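Side-chain contacts in haloacid delahogenase-like family hydrolase (PDB 2PKE), which probably acts as a magnesium-dependent phosphatase of the haloacid dehalogenase superfamily: residues V16-D21 with A122-D127; T23-E28 with E146-S151; A126-V131 with A239-D244; F182-N187 with E194-I199. One frame throughout, in Å; residues are numbered along the deposited sequence.

Contact 1: V16-D21 with A122-D127. With MG (magnesium ion), chain C.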
loop_
_atom_site.group_PDB
_atom_site.type_symbol
_atom_site.label_atom_id
_atom_site.label_comp_id
_atom_site.label_asym_id
_atom_site.label_seq_id
_atom_site.Cartn_x
_atom_site.Cartn_y
_atom_site.Cartn_z
ATOM N N VAL A 16 7.093 -9.848 -18.787
ATOM C CA VAL A 16 6.691 -8.553 -19.284
ATOM C C VAL A 16 5.911 -7.861 -18.176
ATOM O O VAL A 16 4.924 -8.394 -17.672
ATOM C CB VAL A 16 5.869 -8.661 -20.548
ATOM C CG1 VAL A 16 5.499 -7.256 -21.045
ATOM C CG2 VAL A 16 6.618 -9.453 -21.626
ATOM N N GLY A 17 6.378 -6.683 -17.797
ATOM C CA GLY A 17 5.752 -5.914 -16.776
ATOM C C GLY A 17 4.913 -4.853 -17.425
ATOM O O GLY A 17 5.264 -4.373 -18.492
ATOM N N PHE A 18 3.782 -4.499 -16.790
ATOM C CA PHE A 18 2.908 -3.477 -17.283
ATOM C C PHE A 18 2.693 -2.458 -16.190
ATOM O O PHE A 18 2.372 -2.824 -15.053
ATOM C CB PHE A 18 1.540 -4.059 -17.654
ATOM C CG PHE A 18 1.581 -5.015 -18.811
ATOM C CD1 PHE A 18 1.928 -6.332 -18.629
ATOM C CD2 PHE A 18 1.301 -4.573 -20.087
ATOM C CE1 PHE A 18 1.971 -7.207 -19.720
ATOM C CE2 PHE A 18 1.333 -5.442 -21.150
ATOM C CZ PHE A 18 1.671 -6.764 -20.948
ATOM N N ASP A 19 2.771 -1.187 -16.529
ATOM C CA ASP A 19 2.183 -0.129 -15.688
ATOM C C ASP A 19 0.647 -0.202 -15.725
ATOM O O ASP A 19 0.046 -0.845 -16.596
ATOM C CB ASP A 19 2.671 1.236 -16.190
ATOM C CG ASP A 19 2.130 2.412 -15.410
ATOM O OD1 ASP A 19 2.079 2.364 -14.152
ATOM O OD2 ASP A 19 1.738 3.434 -16.059
ATOM N N GLY A 20 -0.023 0.429 -14.765
ATOM C CA GLY A 20 -1.504 0.461 -14.832
ATOM C C GLY A 20 -2.035 1.798 -15.340
ATOM O O GLY A 20 -2.543 1.908 -16.461
ATOM N N ASP A 21 -1.952 2.802 -14.491
ATOM C CA ASP A 21 -2.566 4.107 -14.754
ATOM C C ASP A 21 -2.007 4.702 -16.040
ATOM O O ASP A 21 -0.778 4.853 -16.199
ATOM C CB ASP A 21 -2.251 5.086 -13.617
ATOM C CG ASP A 21 -2.988 4.803 -12.300
ATOM O OD1 ASP A 21 -4.048 4.200 -12.229
ATOM O OD2 ASP A 21 -2.501 5.302 -11.269
ATOM N N ALA A 122 -3.364 -10.412 -23.299
ATOM C CA ALA A 122 -3.645 -11.828 -23.533
ATOM C C ALA A 122 -2.659 -12.405 -24.537
ATOM O O ALA A 122 -2.182 -13.542 -24.395
ATOM C CB ALA A 122 -5.158 -12.009 -24.049
ATOM N N ALA A 123 -2.397 -11.650 -25.609
ATOM C CA ALA A 123 -1.461 -12.109 -26.650
ATOM C C ALA A 123 -0.059 -12.308 -26.078
ATOM O O ALA A 123 0.588 -13.330 -26.339
ATOM C CB ALA A 123 -1.434 -11.123 -27.864
ATOM N N ILE A 124 0.407 -11.330 -25.288
ATOM C CA ILE A 124 1.723 -11.415 -24.669
ATOM C C ILE A 124 1.768 -12.556 -23.653
ATOM O O ILE A 124 2.718 -13.352 -23.662
ATOM C CB ILE A 124 2.130 -10.111 -24.031
ATOM C CG1 ILE A 124 2.387 -9.075 -25.139
ATOM C CG2 ILE A 124 3.371 -10.323 -23.123
ATOM C CD1 ILE A 124 2.331 -7.588 -24.699
ATOM N N ALA A 125 0.712 -12.666 -22.851
ATOM C CA ALA A 125 0.656 -13.646 -21.766
ATOM C C ALA A 125 0.706 -15.070 -22.287
ATOM O O ALA A 125 0.976 -15.969 -21.531
ATOM C CB ALA A 125 -0.558 -13.443 -20.951
ATOM N N ALA A 126 0.432 -15.275 -23.566
ATOM C CA ALA A 126 0.526 -16.599 -24.200
ATOM C C ALA A 126 1.970 -17.097 -24.259
ATOM O O ALA A 126 2.201 -18.301 -24.198
ATOM C CB ALA A 126 -0.087 -16.550 -25.631
ATOM N N ASP A 127 2.938 -16.176 -24.368
ATOM C CA ASP A 127 4.368 -16.525 -24.549
ATOM C C ASP A 127 5.324 -16.120 -23.420
ATOM O O ASP A 127 6.475 -16.556 -23.402
ATOM C CB ASP A 127 4.900 -15.868 -25.833
ATOM C CG ASP A 127 4.158 -16.313 -27.061
ATOM O OD1 ASP A 127 4.011 -17.518 -27.210
ATOM O OD2 ASP A 127 3.721 -15.466 -27.866
HETATM MG MG MG C . 1.184 5.323 -15.789
HETATM O O HOH W 1 1.156 4.736 -13.728
HETATM O O HOH W 2 3.304 5.778 -15.587
HETATM O O HOH W 3 0.627 7.312 -15.652
#
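Ile-124, near the end of helix 117-125, makes a purely apolar contact with Val-16 and Phe-18 on central strand 15-18, a helix-on-sheet contact within the Rossmann-like core of the HAD fold. The isoleucine serves both strand residues by dividing its branches. CG2 meets Val-16 CG2 at 3.7 Å, the two side chains crossing at about a right angle, while the longer arm carries CD1 to Phe-18 CZ at 3.9 Å. That methyl approaches the phenyl at its edge, near the ring plane, and the two side chains run in from opposite directions. With CG1 beside its own backbone N (chi1 -69°) and the chain extended beyond, Ile-124 reaches along the strand from one residue to the next but one.

Just past the strand, Asp-19 OD2 and the carbonyl O of Asp-21 bind magnesium at 2.0 and 2.1 Å, a site that Asn-187 and three waters complete. This apolar contact therefore lies well away from the ion, behind a loop whose sequence fits the DxDx(T/V) pattern of HAD enzymes. Strand 129-135 lies alongside strand 15-18 and adds Val-130; helix 236-250 brings Val-240 against both Val-16 and Ile-124, and strand 182-186 flanks the other edge with Ile-185.

Contact 2: T23-E28 with E146-S151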
loop_
_atom_site.group_PDB
_atom_site.type_symbol
_atom_site.label_atom_id
_atom_site.label_comp_id
_atom_site.label_asym_id
_atom_site.label_seq_id
_atom_site.Cartn_x
_atom_site.Cartn_y
_atom_site.Cartn_z
ATOM N N THR A 23 -1.739 3.392 -18.895
ATOM C CA THR A 23 -1.122 2.348 -19.714
ATOM C C THR A 23 -2.198 1.252 -20.016
ATOM O O THR A 23 -2.512 0.977 -21.189
ATOM C CB THR A 23 0.123 1.704 -19.047
ATOM O OG1 THR A 23 1.157 2.683 -18.888
ATOM C CG2 THR A 23 0.621 0.533 -19.901
ATOM N N LEU A 24 -2.740 0.639 -18.959
ATOM C CA LEU A 24 -3.840 -0.327 -19.088
ATOM C C LEU A 24 -5.236 0.325 -19.021
ATOM O O LEU A 24 -6.176 -0.177 -19.623
ATOM C CB LEU A 24 -3.742 -1.429 -18.023
ATOM C CG LEU A 24 -2.432 -2.220 -17.928
ATOM C CD1 LEU A 24 -2.506 -3.096 -16.696
ATOM C CD2 LEU A 24 -2.216 -3.031 -19.175
ATOM N N TRP A 25 -5.375 1.401 -18.256
ATOM C CA TRP A 25 -6.685 2.042 -18.086
ATOM C C TRP A 25 -6.460 3.538 -17.993
ATOM O O TRP A 25 -5.348 3.984 -17.746
ATOM C CB TRP A 25 -7.424 1.495 -16.811
ATOM C CG TRP A 25 -6.601 1.519 -15.566
ATOM C CD1 TRP A 25 -6.203 2.635 -14.888
ATOM C CD2 TRP A 25 -6.025 0.407 -14.879
ATOM N NE1 TRP A 25 -5.438 2.294 -13.819
ATOM C CE2 TRP A 25 -5.316 0.929 -13.770
ATOM C CE3 TRP A 25 -6.068 -0.986 -15.066
ATOM C CZ2 TRP A 25 -4.620 0.123 -12.869
ATOM C CZ3 TRP A 25 -5.397 -1.783 -14.162
ATOM C CH2 TRP A 25 -4.658 -1.238 -13.095
ATOM N N LYS A 26 -7.530 4.304 -18.139
ATOM C CA LYS A 26 -7.486 5.767 -18.020
ATOM C C LYS A 26 -7.431 6.176 -16.548
ATOM O O LYS A 26 -8.115 5.588 -15.710
ATOM C CB LYS A 26 -8.683 6.393 -18.721
ATOM C CG LYS A 26 -8.771 5.964 -20.171
ATOM C CD LYS A 26 -9.783 6.764 -20.945
ATOM C CE LYS A 26 -10.078 6.106 -22.307
ATOM N N SER A 27 -6.589 7.155 -16.250
ATOM C CA SER A 27 -6.393 7.635 -14.879
ATOM C C SER A 27 -6.221 9.133 -14.845
ATOM O O SER A 27 -6.858 9.820 -14.083
ATOM C CB SER A 27 -5.152 7.017 -14.267
ATOM O OG SER A 27 -4.897 7.548 -12.994
ATOM N N GLU A 28 -5.330 9.612 -15.684
ATOM C CA GLU A 28 -5.003 11.012 -15.710
ATOM C C GLU A 28 -6.232 11.877 -15.994
ATOM O O GLU A 28 -6.350 12.955 -15.463
ATOM C CB GLU A 28 -3.926 11.288 -16.762
ATOM C CG GLU A 28 -3.325 12.664 -16.616
ATOM C CD GLU A 28 -2.613 12.873 -15.257
ATOM O OE1 GLU A 28 -2.064 11.892 -14.670
ATOM O OE2 GLU A 28 -2.589 14.038 -14.781
ATOM N N GLU A 146 -9.187 -4.757 -10.115
ATOM C CA GLU A 146 -10.461 -5.514 -10.010
ATOM C C GLU A 146 -11.581 -4.826 -10.817
ATOM O O GLU A 146 -12.232 -5.479 -11.606
ATOM C CB GLU A 146 -10.804 -5.766 -8.528
ATOM C CG GLU A 146 -11.947 -6.841 -8.220
ATOM C CD GLU A 146 -11.634 -8.346 -8.611
ATOM O OE1 GLU A 146 -10.474 -8.824 -8.456
ATOM O OE2 GLU A 146 -12.578 -9.050 -9.065
ATOM N N GLN A 147 -11.744 -3.509 -10.688
ATOM C CA GLN A 147 -12.718 -2.730 -11.468
ATOM C C GLN A 147 -12.488 -2.851 -12.966
ATOM O O GLN A 147 -13.406 -2.634 -13.742
ATOM C CB GLN A 147 -12.636 -1.208 -11.160
ATOM C CG GLN A 147 -12.992 -0.696 -9.737
ATOM C CD GLN A 147 -12.698 0.831 -9.530
ATOM O OE1 GLN A 147 -11.678 1.220 -8.916
ATOM N NE2 GLN A 147 -13.592 1.687 -10.057
ATOM N N SER A 148 -11.246 -3.113 -13.371
ATOM C CA SER A 148 -10.830 -3.035 -14.771
ATOM C C SER A 148 -11.358 -4.179 -15.579
ATOM O O SER A 148 -11.528 -4.033 -16.771
ATOM C CB SER A 148 -9.289 -2.994 -14.945
ATOM O OG SER A 148 -8.684 -4.225 -14.579
ATOM N N GLY A 149 -11.560 -5.323 -14.931
ATOM C CA GLY A 149 -11.844 -6.583 -15.606
ATOM C C GLY A 149 -10.620 -7.384 -16.003
ATOM O O GLY A 149 -10.730 -8.550 -16.370
ATOM N N LEU A 150 -9.427 -6.796 -15.873
ATOM C CA LEU A 150 -8.179 -7.469 -16.250
ATOM C C LEU A 150 -7.545 -8.361 -15.164
ATOM O O LEU A 150 -6.476 -8.866 -15.379
ATOM C CB LEU A 150 -7.123 -6.413 -16.663
ATOM C CG LEU A 150 -7.460 -5.439 -17.812
ATOM C CD1 LEU A 150 -6.423 -4.370 -17.856
ATOM C CD2 LEU A 150 -7.521 -6.146 -19.159
ATOM N N SER A 151 -8.196 -8.541 -14.012
ATOM C CA SER A 151 -7.685 -9.418 -12.916
ATOM C C SER A 151 -7.327 -10.819 -13.307
ATOM O O SER A 151 -6.404 -11.394 -12.777
ATOM C CB SER A 151 -8.713 -9.546 -11.777
ATOM O OG SER A 151 -8.691 -8.387 -11.017
#
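The indole of Trp-25 meets helix 138-148 and the turn after it with its six-membered ring: Leu-150 CD1 lies at the ring edge, near the plane, 4.4 Å from CE3, and Ser-148 CB approaches the same CE3 obliquely at 3.8 Å. With CG between the backbone N and the carbonyl carbon (chi1 51°), the indole is brought toward the helix end. Its CE3 and CZ3 face Ser-148, while NE1 bonds to Asp-21 OD1. Trp-25 thus ties the magnesium-binding loop to the helix with two different ends of one side chain.

Leu-150 also turns CD1 toward Leu-24, whose CB it meets at 4.0 Å, so a single methyl touches both neighbours in the loop 23-28. The leucine pair extends inward toward Val-121 of helix 117-125 and Leu-132 of strand 129-135, both packed on Leu-24.

The helix-end side is shaped by its own hydrogen bonds. Ser-148 OG accepts from Leu-150 N at 3.0 Å, with an N-H...O angle of 160°, closing an ST turn, and the same hydroxyl bonds to the carbonyl O of Ile-145 one turn back. Gly-149, with positive phi, lets the chain leave the helix between them.

No hydrogen bond crosses between the two segments. The serine's polar end is spent within its own helix and turn, leaving its CB to meet the indole; the contact proper is apolar, while the ST turn shapes the helix end and the bond to Asp-21 helps hold the indole.

Contact 3: A126-V131 with A239-D244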
loop_
_atom_site.group_PDB
_atom_site.type_symbol
_atom_site.label_atom_id
_atom_site.label_comp_id
_atom_site.label_asym_id
_atom_site.label_seq_id
_atom_site.Cartn_x
_atom_site.Cartn_y
_atom_site.Cartn_z
ATOM N N ALA A 126 0.432 -15.275 -23.566
ATOM C CA ALA A 126 0.526 -16.599 -24.200
ATOM C C ALA A 126 1.970 -17.097 -24.259
ATOM O O ALA A 126 2.201 -18.301 -24.198
ATOM C CB ALA A 126 -0.087 -16.550 -25.631
ATOM N N ASP A 127 2.938 -16.176 -24.368
ATOM C CA ASP A 127 4.368 -16.525 -24.549
ATOM C C ASP A 127 5.324 -16.120 -23.420
ATOM O O ASP A 127 6.475 -16.556 -23.402
ATOM C CB ASP A 127 4.900 -15.868 -25.833
ATOM C CG ASP A 127 4.158 -16.313 -27.061
ATOM O OD1 ASP A 127 4.011 -17.518 -27.210
ATOM O OD2 ASP A 127 3.721 -15.466 -27.866
ATOM N N TYR A 128 4.848 -15.225 -22.552
ATOM C CA TYR A 128 5.649 -14.593 -21.510
ATOM C C TYR A 128 4.854 -14.568 -20.209
ATOM O O TYR A 128 3.625 -14.475 -20.266
ATOM C CB TYR A 128 5.934 -13.158 -21.907
ATOM C CG TYR A 128 6.639 -13.065 -23.221
ATOM C CD1 TYR A 128 8.012 -13.248 -23.291
ATOM C CD2 TYR A 128 5.941 -12.854 -24.399
ATOM C CE1 TYR A 128 8.688 -13.189 -24.521
ATOM C CE2 TYR A 128 6.625 -12.773 -25.636
ATOM C CZ TYR A 128 7.987 -12.973 -25.693
ATOM O OH TYR A 128 8.694 -12.943 -26.931
ATOM N N ALA A 129 5.541 -14.642 -19.064
ATOM C CA ALA A 129 4.974 -14.263 -17.770
ATOM C C ALA A 129 4.627 -12.810 -17.849
ATOM O O ALA A 129 5.336 -12.045 -18.527
ATOM C CB ALA A 129 5.965 -14.458 -16.639
ATOM N N VAL A 130 3.567 -12.412 -17.149
ATOM C CA VAL A 130 3.173 -10.977 -17.098
ATOM C C VAL A 130 3.021 -10.515 -15.643
ATOM O O VAL A 130 2.641 -11.289 -14.784
ATOM C CB VAL A 130 1.889 -10.668 -17.894
ATOM C CG1 VAL A 130 2.097 -10.925 -19.402
ATOM C CG2 VAL A 130 0.671 -11.436 -17.323
ATOM N N VAL A 131 3.347 -9.254 -15.350
ATOM C CA VAL A 131 3.186 -8.717 -14.008
ATOM C C VAL A 131 2.699 -7.264 -14.143
ATOM O O VAL A 131 3.117 -6.532 -15.021
ATOM C CB VAL A 131 4.522 -8.813 -13.146
ATOM C CG1 VAL A 131 5.769 -8.245 -13.914
ATOM C CG2 VAL A 131 4.323 -8.149 -11.740
ATOM N N ALA A 239 6.211 -5.689 -30.441
ATOM C CA ALA A 239 7.348 -4.990 -29.826
ATOM C C ALA A 239 8.045 -5.904 -28.856
ATOM O O ALA A 239 9.252 -5.953 -28.859
ATOM C CB ALA A 239 6.915 -3.651 -29.156
ATOM N N VAL A 240 7.282 -6.671 -28.084
ATOM C CA VAL A 240 7.861 -7.634 -27.132
ATOM C C VAL A 240 8.688 -8.671 -27.892
ATOM O O VAL A 240 9.835 -8.985 -27.506
ATOM C CB VAL A 240 6.781 -8.323 -26.244
ATOM C CG1 VAL A 240 7.393 -9.612 -25.470
ATOM C CG2 VAL A 240 6.187 -7.311 -25.286
ATOM N N ARG A 241 8.108 -9.174 -28.984
ATOM C CA ARG A 241 8.754 -10.168 -29.804
ATOM C C ARG A 241 10.044 -9.636 -30.410
ATOM O O ARG A 241 10.999 -10.381 -30.532
ATOM C CB ARG A 241 7.849 -10.587 -30.942
ATOM C CG ARG A 241 6.780 -11.495 -30.545
ATOM C CD ARG A 241 5.842 -11.803 -31.711
ATOM N NE ARG A 241 4.583 -12.104 -31.099
ATOM C CZ ARG A 241 3.447 -11.451 -31.295
ATOM N NH1 ARG A 241 3.339 -10.487 -32.221
ATOM N NH2 ARG A 241 2.392 -11.837 -30.585
ATOM N N ALA A 242 10.035 -8.360 -30.823
ATOM C CA ALA A 242 11.175 -7.753 -31.464
ATOM C C ALA A 242 12.294 -7.586 -30.441
ATOM O O ALA A 242 13.457 -7.848 -30.753
ATOM C CB ALA A 242 10.794 -6.351 -32.104
ATOM N N LEU A 243 11.928 -7.160 -29.231
ATOM C CA LEU A 243 12.879 -7.013 -28.132
ATOM C C LEU A 243 13.458 -8.357 -27.748
ATOM O O LEU A 243 14.664 -8.463 -27.516
ATOM C CB LEU A 243 12.251 -6.289 -26.946
ATOM C CG LEU A 243 12.048 -4.763 -27.218
ATOM C CD1 LEU A 243 11.111 -4.179 -26.103
ATOM C CD2 LEU A 243 13.367 -4.038 -27.329
ATOM N N ASP A 244 12.609 -9.377 -27.709
ATOM C CA ASP A 244 13.049 -10.706 -27.437
ATOM C C ASP A 244 14.035 -11.199 -28.467
ATOM O O ASP A 244 14.990 -11.859 -28.115
ATOM C CB ASP A 244 11.849 -11.623 -27.360
ATOM C CG ASP A 244 12.195 -13.033 -26.883
ATOM O OD1 ASP A 244 13.348 -13.353 -26.580
ATOM O OD2 ASP A 244 11.261 -13.829 -26.837
HETATM O O HOH W 4 3.049 -13.122 -27.669
#
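Val-240, the first residue of 239-244 to touch Tyr-128, places CG1 over one face of the phenol, a CH-pi contact on the flank of the Rossmann-like alpha/beta fold, where helix 236-250 packs on strands 15-18 and 202-205 and reaches the loop before strand 129-135. The methyl stands 3.5 Å from the ring centroid and 24° off the normal, shifted toward the rim, and its closest ring atom is CE2 at 3.3 Å, a tight fit. Tyrosine and valine reach toward each other from opposite sides.

Arg-241, next along the helix, lies at the margin. Its CA comes 4.0 Å from Tyr-128 OH, and its guanidinium reaches out toward Asp-127; NH2 and OD2 there stay 4.7 Å apart, opposite charges without direct contact. One turn on from Val-240, Asp-244 returns to the tyrosine, and its N bonds back to the Val-240 carbonyl O as in any regular helix.

The carboxylate of Asp-244 is buried but well supplied with donors: OD1 accepts from the backbone N atoms of Ala-12 and Ile-13, just ahead of strand 15-18, and OD2 serves the phenol. One side chain thereby links the C-terminal helix to both the N-terminal chain and the loop before strand 129-135. Carboxylate and ring planes are turned 69° apart, with OD2 lying in the plane of the ring at its edge. Tyr-128 OH donates to Asp-244 OD2 at 2.7 Å, where it meets the anti lone pair of OD2, on the side away from OD1.

Contact 4: F182-N187 with E194-I199. With MG (magnesium ion), chain C.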
loop_
_atom_site.group_PDB
_atom_site.type_symbol
_atom_site.label_atom_id
_atom_site.label_comp_id
_atom_site.label_asym_id
_atom_site.label_seq_id
_atom_site.Cartn_x
_atom_site.Cartn_y
_atom_site.Cartn_z
ATOM N N PHE A 182 13.666 -9.101 -18.932
ATOM C CA PHE A 182 12.482 -8.394 -18.546
ATOM C C PHE A 182 12.259 -7.188 -19.432
ATOM O O PHE A 182 13.203 -6.453 -19.728
ATOM C CB PHE A 182 12.603 -8.019 -17.067
ATOM C CG PHE A 182 11.553 -7.114 -16.570
ATOM C CD1 PHE A 182 10.249 -7.536 -16.368
ATOM C CD2 PHE A 182 11.874 -5.817 -16.277
ATOM C CE1 PHE A 182 9.303 -6.659 -15.867
ATOM C CE2 PHE A 182 10.945 -4.945 -15.772
ATOM C CZ PHE A 182 9.651 -5.384 -15.539
ATOM N N VAL A 183 11.013 -7.041 -19.889
ATOM C CA VAL A 183 10.549 -5.856 -20.594
ATOM C C VAL A 183 9.497 -5.193 -19.717
ATOM O O VAL A 183 8.610 -5.845 -19.208
ATOM C CB VAL A 183 9.916 -6.185 -21.992
ATOM C CG1 VAL A 183 9.571 -4.914 -22.725
ATOM C CG2 VAL A 183 10.876 -7.017 -22.868
HETATM N N MSE A 184 9.570 -3.877 -19.600
HETATM C CA MSE A 184 8.547 -3.103 -18.894
HETATM C C MSE A 184 7.788 -2.210 -19.880
HETATM O O MSE A 184 8.440 -1.515 -20.691
HETATM C CB MSE A 184 9.193 -2.251 -17.809
HETATM C CG MSE A 184 8.176 -1.347 -17.083
HETATM SE SE MSE A 184 6.939 -2.226 -15.873
HETATM C CE MSE A 184 6.144 -0.519 -15.438
ATOM N N ILE A 185 6.438 -2.228 -19.787
ATOM C CA ILE A 185 5.563 -1.417 -20.657
ATOM C C ILE A 185 4.916 -0.322 -19.836
ATOM O O ILE A 185 4.290 -0.598 -18.816
ATOM C CB ILE A 185 4.473 -2.240 -21.359
ATOM C CG1 ILE A 185 5.071 -3.392 -22.182
ATOM C CG2 ILE A 185 3.597 -1.323 -22.251
ATOM C CD1 ILE A 185 4.058 -4.227 -22.907
ATOM N N GLY A 186 5.083 0.927 -20.258
ATOM C CA GLY A 186 4.427 2.021 -19.578
ATOM C C GLY A 186 4.368 3.336 -20.316
ATOM O O GLY A 186 4.931 3.504 -21.386
ATOM N N ASN A 187 3.658 4.286 -19.729
ATOM C CA ASN A 187 3.445 5.579 -20.355
ATOM C C ASN A 187 4.391 6.663 -19.910
ATOM O O ASN A 187 4.352 7.742 -20.486
ATOM C CB ASN A 187 2.021 6.059 -20.107
ATOM C CG ASN A 187 1.749 6.404 -18.652
ATOM O OD1 ASN A 187 1.580 5.502 -17.826
ATOM N ND2 ASN A 187 1.677 7.698 -18.332
ATOM N N GLU A 194 12.867 4.384 -18.050
ATOM C CA GLU A 194 14.253 4.755 -17.786
ATOM C C GLU A 194 14.878 3.923 -16.661
ATOM O O GLU A 194 15.993 3.469 -16.802
ATOM C CB GLU A 194 14.386 6.240 -17.450
ATOM C CG GLU A 194 14.270 7.219 -18.605
ATOM C CD GLU A 194 14.330 8.692 -18.113
ATOM O OE1 GLU A 194 14.856 8.914 -16.974
ATOM O OE2 GLU A 194 13.866 9.601 -18.866
ATOM N N PRO A 195 14.172 3.721 -15.534
ATOM C CA PRO A 195 14.779 2.902 -14.455
ATOM C C PRO A 195 15.042 1.439 -14.811
ATOM O O PRO A 195 15.969 0.829 -14.287
ATOM C CB PRO A 195 13.750 2.996 -13.347
ATOM C CG PRO A 195 12.953 4.250 -13.649
ATOM C CD PRO A 195 12.891 4.298 -15.119
ATOM N N VAL A 196 14.234 0.880 -15.702
ATOM C CA VAL A 196 14.414 -0.492 -16.153
ATOM C C VAL A 196 15.610 -0.563 -17.129
ATOM O O VAL A 196 16.395 -1.505 -17.065
ATOM C CB VAL A 196 13.095 -1.041 -16.793
ATOM C CG1 VAL A 196 13.302 -2.473 -17.409
ATOM C CG2 VAL A 196 11.987 -1.042 -15.755
ATOM N N LEU A 197 15.702 0.386 -18.060
ATOM C CA LEU A 197 16.878 0.508 -18.927
ATOM C C LEU A 197 18.108 0.629 -18.047
ATOM O O LEU A 197 19.110 -0.022 -18.282
ATOM C CB LEU A 197 16.779 1.703 -19.887
ATOM C CG LEU A 197 15.619 1.647 -20.909
ATOM C CD1 LEU A 197 15.634 2.824 -21.841
ATOM C CD2 LEU A 197 15.688 0.379 -21.653
ATOM N N ALA A 198 18.006 1.403 -16.979
ATOM C CA ALA A 198 19.157 1.619 -16.085
ATOM C C ALA A 198 19.720 0.384 -15.407
ATOM O O ALA A 198 20.912 0.323 -15.152
ATOM C CB ALA A 198 18.785 2.682 -15.013
ATOM N N ILE A 199 18.879 -0.601 -15.102
ATOM C CA ILE A 199 19.326 -1.867 -14.493
ATOM C C ILE A 199 19.611 -2.977 -15.503
ATOM O O ILE A 199 20.007 -4.075 -15.125
ATOM C CB ILE A 199 18.361 -2.389 -13.418
ATOM C CG1 ILE A 199 17.016 -2.814 -14.028
ATOM C CG2 ILE A 199 18.194 -1.349 -12.250
ATOM C CD1 ILE A 199 16.172 -3.637 -13.025
HETATM MG MG MG C . 1.184 5.323 -15.789
HETATM O O HOH W 3 0.627 7.312 -15.652
HETATM O O HOH W 2 3.304 5.778 -15.587
HETATM O O HOH W 1 1.156 4.736 -13.728
#
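Val-196 holds CG1 anti to its backbone N (chi1 175°), which spreads its two methyls along strand 182-186: CG1 lies nearest Phe-182 and CG2 nearest Met-184. On the strand both partners carry CG anti to the backbone N as well, lying beside the carbonyl carbon. This is the first half of a beta-alpha-beta unit, strand 182-186, helix 189-198, strand 202-205, in which the helix packs back on the strand that precedes it.

The valine crosses each strand side chain at about a right angle. Its CG1 stands 3.8 Å from Phe-182 CE2 and much the same from CD2, approaching the phenyl obliquely. CG2 reaches Met-184 CB at 3.7 Å. Beyond that, the selenomethionine bends at chi2 (72°) and leads its selenium away from the helix, so the valine meets the root of the chain while the far part turns toward Asp-19. Tyr-168 of helix 165-175 touches both Met-184 and Val-196.

Just past the strand, Asn-187 reaches the magnesium ion, which is also bound by Asp-19 and Asp-21 of the loop after strand 15-18. The helix thus packs on the strand that leads into a metal ligand. At the amide the two atoms divide the work: Asn-187 OD1 binds the magnesium at 2.1 Å and is hydrogen-bonded to Thr-23 OG1, while Asn-187 ND2 donates to the O of a metal-bound water at 2.9 Å.

How the contacts relate
Contacts 1 and 4 are buried and apolar, and hang helices on opposite faces of one parallel sheet through neighbouring strands 15-18 and 182-186; the loops after these strands share the magnesium ion and its three waters. Contact 2, also buried, packs the loop after strand 15-18 on the end of helix 138-148; Thr-23 there lies against Asn-187 of contact 4, and Leu-24 against Phe-18 of contact 1. Contact 3 is only partly buried, farthest from the chain centre and away from the metal, and alone has a direct hydrogen bond between its segments. It continues contact 1 along the chain through Ala-126 and Asp-127. Contacts 2 and 3 do not touch, their nearest atoms being about 7 Å apart.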